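Local coordinates for protein cytochrome c (Rhodothermus marinus, PDB 3CP5) that binds a single covalently attached heme c and probably carries electrons as a small, all-helical monoheme cytochrome c, at residues Val70-Val75 / Ala112-Leu117; Ala31-Gln36 / Ser106-Arg111. One frame throughout, in Å; residues are numbered along the deposited sequence.

Contact 1: residues Val70-Val75 / Ala112-Leu117; sequences VYIMNV and AILEYL. With HEC (heme c), chain C.
Ile-72 meets Leu-114 and Leu-117 where helices 69-77 and 107-123 of the cytochrome c fold cross beside the heme. One residue earlier, Tyr-71 serves the heme instead: its phenol gives its hydrogen to heme propionate oxygen O2A, with OH and O2A 2.7 Å apart, and the oxygen lies at the ring edge, near the ring plane. A tyrosine suits this place because its ring packs well, with Val-75 CG2 over one face, Val-88 and Leu-92 against it and the His-86 ring edge-to-face, while its hydroxyl still serves a charged group. Ile-72 points at helix 107-123. Its CG2 branch stands anti to the backbone N, with CG1 at chi1 -65°, and this brings the methyl up against two leucine methyls: CG2 lies 4.0 Å from CD1 of Leu-114 and 4.1 Å from CD1 of Leu-117. The Ile-72 and Leu-114 side chains cross at about a right angle. Met-73 comes next, an unbranched, flexible thioether; in the conformer described its SD lies 4.2 Å from Leu-114 CB, a less certain contact because the side chain has a second position. The 10.3 Å between the segment axes, which cross at 129°, is bridged by the side chains of Ile-72, Met-73, Leu-114 and Leu-117. At Val-75 the chain returns to the heme, and CG1 rests 3.7 Å from ring carbon C3A. From the second helix Ile-113 adds a further heme contact, its CD1 reaching to 3.8 Å from CBB, the outer carbon of a heme side chain.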
loop_
_atom_site.group_PDB
_atom_site.type_symbol
_atom_site.label_atom_id
_atom_site.label_comp_id
_atom_site.label_asym_id
_atom_site.label_seq_id
_atom_site.Cartn_x
_atom_site.Cartn_y
_atom_site.Cartn_z
ATOM N N VAL A 70 -8.031 -0.654 -2.573
ATOM C CA VAL A 70 -8.112 0.724 -3.032
ATOM C C VAL A 70 -7.422 1.599 -2.009
ATOM O O VAL A 70 -6.654 2.517 -2.405
ATOM C CB VAL A 70 -9.560 1.120 -3.304
ATOM C CG1 VAL A 70 -9.628 2.584 -3.664
ATOM C CG2 VAL A 70 -10.140 0.236 -4.407
ATOM N N TYR A 71 -7.618 1.400 -0.722
ATOM C CA TYR A 71 -6.820 2.103 0.277
ATOM C C TYR A 71 -5.340 1.936 0.047
ATOM O O TYR A 71 -4.600 2.899 0.087
ATOM C CB TYR A 71 -7.220 1.633 1.679
ATOM C CG TYR A 71 -6.390 2.160 2.834
ATOM C CD1 TYR A 71 -6.737 3.324 3.505
ATOM C CD2 TYR A 71 -5.253 1.507 3.264
ATOM C CE1 TYR A 71 -5.952 3.780 4.552
ATOM C CE2 TYR A 71 -4.460 1.921 4.305
ATOM C CZ TYR A 71 -4.829 3.070 4.958
ATOM O OH TYR A 71 -4.052 3.518 6.006
ATOM N N ILE A 72 -4.875 0.704 -0.126
ATOM C CA ILE A 72 -3.444 0.506 -0.245
ATOM C C ILE A 72 -2.892 1.187 -1.493
ATOM O O ILE A 72 -1.838 1.810 -1.430
ATOM C CB ILE A 72 -3.148 -0.997 -0.253
ATOM C CG1 ILE A 72 -3.514 -1.651 1.093
ATOM C CG2 ILE A 72 -1.689 -1.297 -0.590
ATOM C CD1 ILE A 72 -3.600 -3.174 1.030
ATOM N N MET A 73 -3.581 1.105 -2.641
ATOM C CA MET A 73 -3.154 1.792 -3.863
ATOM C C MET A 73 -3.081 3.290 -3.664
ATOM O O MET A 73 -2.117 3.938 -4.093
ATOM C CB MET A 73 -4.133 1.487 -5.019
ATOM C CG MET A 73 -4.149 0.027 -5.431
ATOM S SD MET A 73 -2.716 -0.337 -6.467
ATOM C CE MET A 73 -3.185 0.487 -7.977
ATOM N N ASN A 74 -4.078 3.884 -2.995
ATOM C CA ASN A 74 -4.077 5.355 -2.868
ATOM C C ASN A 74 -3.096 5.882 -1.834
ATOM O O ASN A 74 -2.629 7.009 -1.940
ATOM C CB ASN A 74 -5.517 5.814 -2.612
ATOM C CG ASN A 74 -6.345 5.739 -3.873
ATOM O OD1 ASN A 74 -5.835 5.673 -4.992
ATOM N ND2 ASN A 74 -7.645 5.730 -3.770
ATOM N N VAL A 75 -2.748 5.090 -0.816
ATOM C CA VAL A 75 -1.637 5.452 0.081
ATOM C C VAL A 75 -0.346 5.540 -0.729
ATOM O O VAL A 75 0.429 6.487 -0.571
ATOM C CB VAL A 75 -1.507 4.456 1.254
ATOM C CG1 VAL A 75 -0.192 4.683 1.974
ATOM C CG2 VAL A 75 -2.663 4.590 2.246
ATOM N N ALA A 112 1.480 -3.548 -9.228
ATOM C CA ALA A 112 2.478 -4.615 -9.056
ATOM C C ALA A 112 2.867 -4.799 -7.606
ATOM O O ALA A 112 2.939 -5.900 -7.072
ATOM C CB ALA A 112 3.691 -4.349 -9.963
ATOM N N ILE A 113 3.126 -3.680 -6.899
ATOM C CA ILE A 113 3.438 -3.728 -5.484
ATOM C C ILE A 113 2.291 -4.343 -4.715
ATOM O O ILE A 113 2.500 -5.182 -3.817
ATOM C CB ILE A 113 3.865 -2.343 -4.935
ATOM C CG1 ILE A 113 5.152 -1.862 -5.608
ATOM C CG2 ILE A 113 4.008 -2.365 -3.436
ATOM C CD1 ILE A 113 5.528 -0.437 -5.306
ATOM N N LEU A 114 1.038 -4.009 -5.067
ATOM C CA LEU A 114 -0.111 -4.627 -4.392
ATOM C C LEU A 114 -0.131 -6.143 -4.597
ATOM O O LEU A 114 -0.361 -6.875 -3.635
ATOM C CB LEU A 114 -1.416 -4.031 -4.924
ATOM C CG LEU A 114 -2.726 -4.619 -4.415
ATOM C CD1 LEU A 114 -2.858 -4.398 -2.916
ATOM C CD2 LEU A 114 -3.955 -4.168 -5.135
ATOM N N GLU A 115 0.221 -6.610 -5.772
ATOM C CA GLU A 115 0.328 -8.029 -6.058
ATOM C C GLU A 115 1.388 -8.710 -5.180
ATOM O O GLU A 115 1.164 -9.819 -4.634
ATOM C CB GLU A 115 0.591 -8.316 -7.536
ATOM C CG GLU A 115 0.130 -9.697 -7.913
ATOM C CD GLU A 115 -1.347 -9.896 -8.135
ATOM O OE1 GLU A 115 -1.694 -10.879 -8.826
ATOM O OE2 GLU A 115 -2.149 -9.065 -7.657
ATOM N N TYR A 116 2.535 -8.064 -5.019
ATOM C CA TYR A 116 3.554 -8.529 -4.099
ATOM C C TYR A 116 3.049 -8.607 -2.668
ATOM O O TYR A 116 3.257 -9.596 -1.942
ATOM C CB TYR A 116 4.795 -7.654 -4.197
ATOM C CG TYR A 116 5.849 -7.959 -3.141
ATOM C CD1 TYR A 116 6.510 -9.168 -3.121
ATOM C CD2 TYR A 116 6.211 -7.057 -2.169
ATOM C CE1 TYR A 116 7.490 -9.450 -2.162
ATOM C CE2 TYR A 116 7.161 -7.311 -1.220
ATOM C CZ TYR A 116 7.814 -8.516 -1.211
ATOM O OH TYR A 116 8.749 -8.801 -0.267
ATOM N N LEU A 117 2.341 -7.594 -2.210
ATOM C CA LEU A 117 1.746 -7.586 -0.878
ATOM C C LEU A 117 0.723 -8.701 -0.672
ATOM O O LEU A 117 0.655 -9.328 0.370
ATOM C CB LEU A 117 1.201 -6.204 -0.520
ATOM C CG LEU A 117 2.235 -5.091 -0.379
ATOM C CD1 LEU A 117 1.549 -3.741 -0.296
ATOM C CD2 LEU A 117 3.099 -5.283 0.847
HETATM FE FE HEC C . 4.542 3.716 3.683
HETATM C CHA HEC C . 2.091 3.947 6.054
HETATM C CHB HEC C . 2.743 1.352 2.013
HETATM C CHC HEC C . 6.864 3.778 1.157
HETATM C CHD HEC C . 6.586 5.608 5.608
HETATM N NA HEC C . 2.796 2.823 3.994
HETATM C C1A HEC C . 1.861 3.072 5.002
HETATM C C2A HEC C . 0.662 2.315 4.738
HETATM C C3A HEC C . 0.852 1.573 3.638
HETATM C C4A HEC C . 2.183 1.919 3.156
HETATM C CMA HEC C . -0.115 0.570 2.971
HETATM C CAA HEC C . -0.572 2.203 5.664
HETATM C CBA HEC C . -0.484 1.036 6.649
HETATM C CGA HEC C . -1.774 0.780 7.392
HETATM O O1A HEC C . -1.721 -0.000 8.399
HETATM O O2A HEC C . -2.841 1.291 6.962
HETATM N NB HEC C . 4.810 2.732 1.963
HETATM C C1B HEC C . 4.010 1.697 1.519
HETATM C C2B HEC C . 4.538 1.193 0.279
HETATM C C3B HEC C . 5.655 1.909 -0.039
HETATM C C4B HEC C . 5.816 2.875 1.029
HETATM C CMB HEC C . 3.889 0.010 -0.483
HETATM C CAB HEC C . 6.477 1.863 -1.343
HETATM C CBB HEC C . 5.723 2.113 -2.513
HETATM N NC HEC C . 6.320 4.585 3.403
HETATM C C1C HEC C . 7.142 4.539 2.278
HETATM C C2C HEC C . 8.351 5.306 2.496
HETATM C C3C HEC C . 8.291 5.819 3.734
HETATM C C4C HEC C . 7.066 5.329 4.322
HETATM C CMC HEC C . 9.533 5.259 1.536
HETATM C CAC HEC C . 9.418 6.514 4.556
HETATM C CBC HEC C . 9.916 7.695 3.938
HETATM N ND HEC C . 4.348 4.601 5.463
HETATM C C1D HEC C . 5.334 5.338 6.109
HETATM C C2D HEC C . 4.825 5.784 7.408
HETATM C C3D HEC C . 3.542 5.410 7.465
HETATM C C4D HEC C . 3.279 4.603 6.290
HETATM C CMD HEC C . 5.699 6.642 8.363
HETATM C CAD HEC C . 2.475 5.723 8.531
HETATM C CBD HEC C . 1.675 6.980 8.111
HETATM C CGD HEC C . 2.606 8.169 8.042
HETATM O O1D HEC C . 2.765 8.765 6.937
HETATM O O2D HEC C . 3.192 8.470 9.149
#

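Contact 2: residues Ala31-Gln36 / Ser106-Arg111; sequences AALAQQ and SEEQAR
Gln-36 and Glu-108 carry the polar half of this surface contact between the start of helix 31-44 and the first turn of helix 107-123. Gln-36 is extended, CG anti to the backbone N (chi1 -177°), and meets a Glu-108 chain bent at chi2; amide and carboxylate arrive from opposite directions, planes 24° apart. A neutral amide suits the place, reaching the carboxylate with an N-H to offer: NE2 of Gln-36 donates to the syn lone pair of Glu-108 OE1 over 3.1 Å, a bent bond of 138° tilted from the amide plane. Replacing Gln-36 by alanine is likely to leave Glu-108 OE1 without this donor and the carboxylate freer to turn. Gln-36 OE1 and Glu-108 OE2 are 2.7 Å apart. The apolar part belongs to Leu-33, whose two methyls serve two neighbours: CD1 lies 3.7 Å from Glu-108 OE2, and CD2 covers one face of the Arg-111 guanidinium, itself salt-bridged to Glu-115. Ser-106 and Gln-109 form a capping box; a serine suits the N-cap because its short hydroxyl can accept from Gln-109 N, OG to N 3.2 Å in the conformer described, one of two modelled. One bent hydrogen bond, backed by Leu-33, thus joins two helix starts at the surface.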
loop_
_atom_site.group_PDB
_atom_site.type_symbol
_atom_site.label_atom_id
_atom_site.label_comp_id
_atom_site.label_asym_id
_atom_site.label_seq_id
_atom_site.Cartn_x
_atom_site.Cartn_y
_atom_site.Cartn_z
ATOM N N ALA A 31 2.078 -14.445 -10.723
ATOM C CA ALA A 31 3.400 -14.558 -10.104
ATOM C C ALA A 31 4.400 -13.612 -10.735
ATOM O O ALA A 31 5.264 -13.035 -10.061
ATOM C CB ALA A 31 3.861 -16.008 -10.145
ATOM N N ALA A 32 4.340 -13.405 -12.048
ATOM C CA ALA A 32 5.276 -12.461 -12.673
ATOM C C ALA A 32 4.995 -11.041 -12.201
ATOM O O ALA A 32 5.913 -10.215 -12.005
ATOM C CB ALA A 32 5.182 -12.484 -14.176
ATOM N N LEU A 33 3.733 -10.669 -11.981
ATOM C CA LEU A 33 3.374 -9.329 -11.496
ATOM C C LEU A 33 3.817 -9.131 -10.060
ATOM O O LEU A 33 4.419 -8.117 -9.707
ATOM C CB LEU A 33 1.881 -9.149 -11.595
ATOM C CG LEU A 33 1.338 -7.762 -11.220
ATOM C CD1 LEU A 33 1.909 -6.623 -12.037
ATOM C CD2 LEU A 33 -0.169 -7.830 -11.260
ATOM N N ALA A 34 3.715 -10.201 -9.263
ATOM C CA ALA A 34 4.228 -10.170 -7.894
ATOM C C ALA A 34 5.750 -10.036 -7.822
ATOM O O ALA A 34 6.260 -9.348 -6.968
ATOM C CB ALA A 34 3.780 -11.412 -7.128
ATOM N N GLN A 35 6.479 -10.673 -8.738
ATOM C CA GLN A 35 7.928 -10.535 -8.793
ATOM C C GLN A 35 8.309 -9.115 -9.156
ATOM O O GLN A 35 9.230 -8.556 -8.563
ATOM C CB GLN A 35 8.539 -11.551 -9.787
ATOM C CG GLN A 35 10.063 -11.508 -9.878
ATOM C CD GLN A 35 10.609 -11.583 -8.435
ATOM O OE1 GLN A 35 10.507 -12.644 -7.804
ATOM N NE2 GLN A 35 11.135 -10.472 -7.945
ATOM N N GLN A 36 7.646 -8.504 -10.125
ATOM C CA GLN A 36 7.873 -7.094 -10.459
ATOM C C GLN A 36 7.623 -6.275 -9.209
ATOM O O GLN A 36 8.432 -5.383 -8.836
ATOM C CB GLN A 36 6.950 -6.635 -11.589
ATOM C CG GLN A 36 7.239 -5.195 -11.997
ATOM C CD GLN A 36 6.196 -4.496 -12.849
ATOM O OE1 GLN A 36 5.068 -4.950 -13.069
ATOM N NE2 GLN A 36 6.559 -3.310 -13.389
ATOM N N SER A 106 3.498 5.407 -10.727
ATOM C CA SER A 106 2.377 5.193 -11.636
ATOM C C SER A 106 1.432 4.125 -11.131
ATOM O O SER A 106 1.851 3.290 -10.329
ATOM C CB SER A 106 2.886 4.743 -13.003
ATOM O OG SER A 106 3.195 3.351 -12.975
ATOM N N GLU A 107 0.197 4.156 -11.604
ATOM C CA GLU A 107 -0.764 3.135 -11.191
ATOM C C GLU A 107 -0.200 1.727 -11.459
ATOM O O GLU A 107 -0.456 0.810 -10.644
ATOM C CB GLU A 107 -2.142 3.361 -11.849
ATOM C CG GLU A 107 -3.121 2.240 -11.633
ATOM C CD GLU A 107 -3.133 1.051 -12.580
ATOM O OE1 GLU A 107 -2.665 1.234 -13.723
ATOM O OE2 GLU A 107 -3.520 -0.037 -12.099
ATOM N N GLU A 108 0.419 1.448 -12.608
ATOM C CA GLU A 108 0.883 0.074 -12.855
ATOM C C GLU A 108 1.957 -0.374 -11.855
ATOM O O GLU A 108 1.948 -1.497 -11.456
ATOM C CB GLU A 108 1.420 -0.207 -14.272
ATOM C CG GLU A 108 1.618 -1.725 -14.541
ATOM C CD GLU A 108 2.891 -2.401 -14.005
ATOM O OE1 GLU A 108 3.897 -1.739 -13.729
ATOM O OE2 GLU A 108 2.836 -3.645 -13.939
ATOM N N GLN A 109 2.855 0.550 -11.470
ATOM C CA GLN A 109 3.837 0.218 -10.450
ATOM C C GLN A 109 3.141 -0.115 -9.147
ATOM O O GLN A 109 3.470 -1.100 -8.498
ATOM C CB GLN A 109 4.822 1.349 -10.202
ATOM C CG GLN A 109 5.788 1.587 -11.372
ATOM C CD GLN A 109 6.533 2.878 -11.082
ATOM O OE1 GLN A 109 5.919 3.944 -11.042
ATOM N NE2 GLN A 109 7.848 2.795 -10.804
ATOM N N ALA A 110 2.170 0.724 -8.758
ATOM C CA ALA A 110 1.475 0.479 -7.498
ATOM C C ALA A 110 0.702 -0.841 -7.565
ATOM O O ALA A 110 0.655 -1.612 -6.587
ATOM C CB ALA A 110 0.554 1.657 -7.171
ATOM N N ARG A 111 0.096 -1.160 -8.714
ATOM C CA ARG A 111 -0.668 -2.417 -8.826
ATOM C C ARG A 111 0.248 -3.628 -8.711
ATOM O O ARG A 111 -0.129 -4.660 -8.124
ATOM C CB ARG A 111 -1.446 -2.359 -10.124
ATOM C CG ARG A 111 -2.302 -3.604 -10.397
ATOM C CD ARG A 111 -3.348 -3.787 -9.290
ATOM N NE ARG A 111 -4.082 -5.040 -9.425
ATOM C CZ ARG A 111 -3.674 -6.232 -8.955
ATOM N NH1 ARG A 111 -2.537 -6.410 -8.295
ATOM N NH2 ARG A 111 -4.462 -7.274 -9.158
#

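Overall arrangement
Helix 107-123 is common to both contacts: its N-terminal turn meets helix 31-44 in contact 2, and its middle meets helix 69-77 in contact 1. Their centres are 9 Å apart, and they touch directly, Ala-112 CB lying 3.6 Å from Leu-33 CD1. Along the chain the order is 31-36, 70-75, 106-111, 112-117, so the two pairings interleave and the last helix ties together parts far apart in sequence. Contact 1 is buried near the centre of the chain and borders the heme, whereas contact 2 lies at the surface. One helix thus runs from a mixed polar and apolar contact at the surface to a buried apolar one beside the heme.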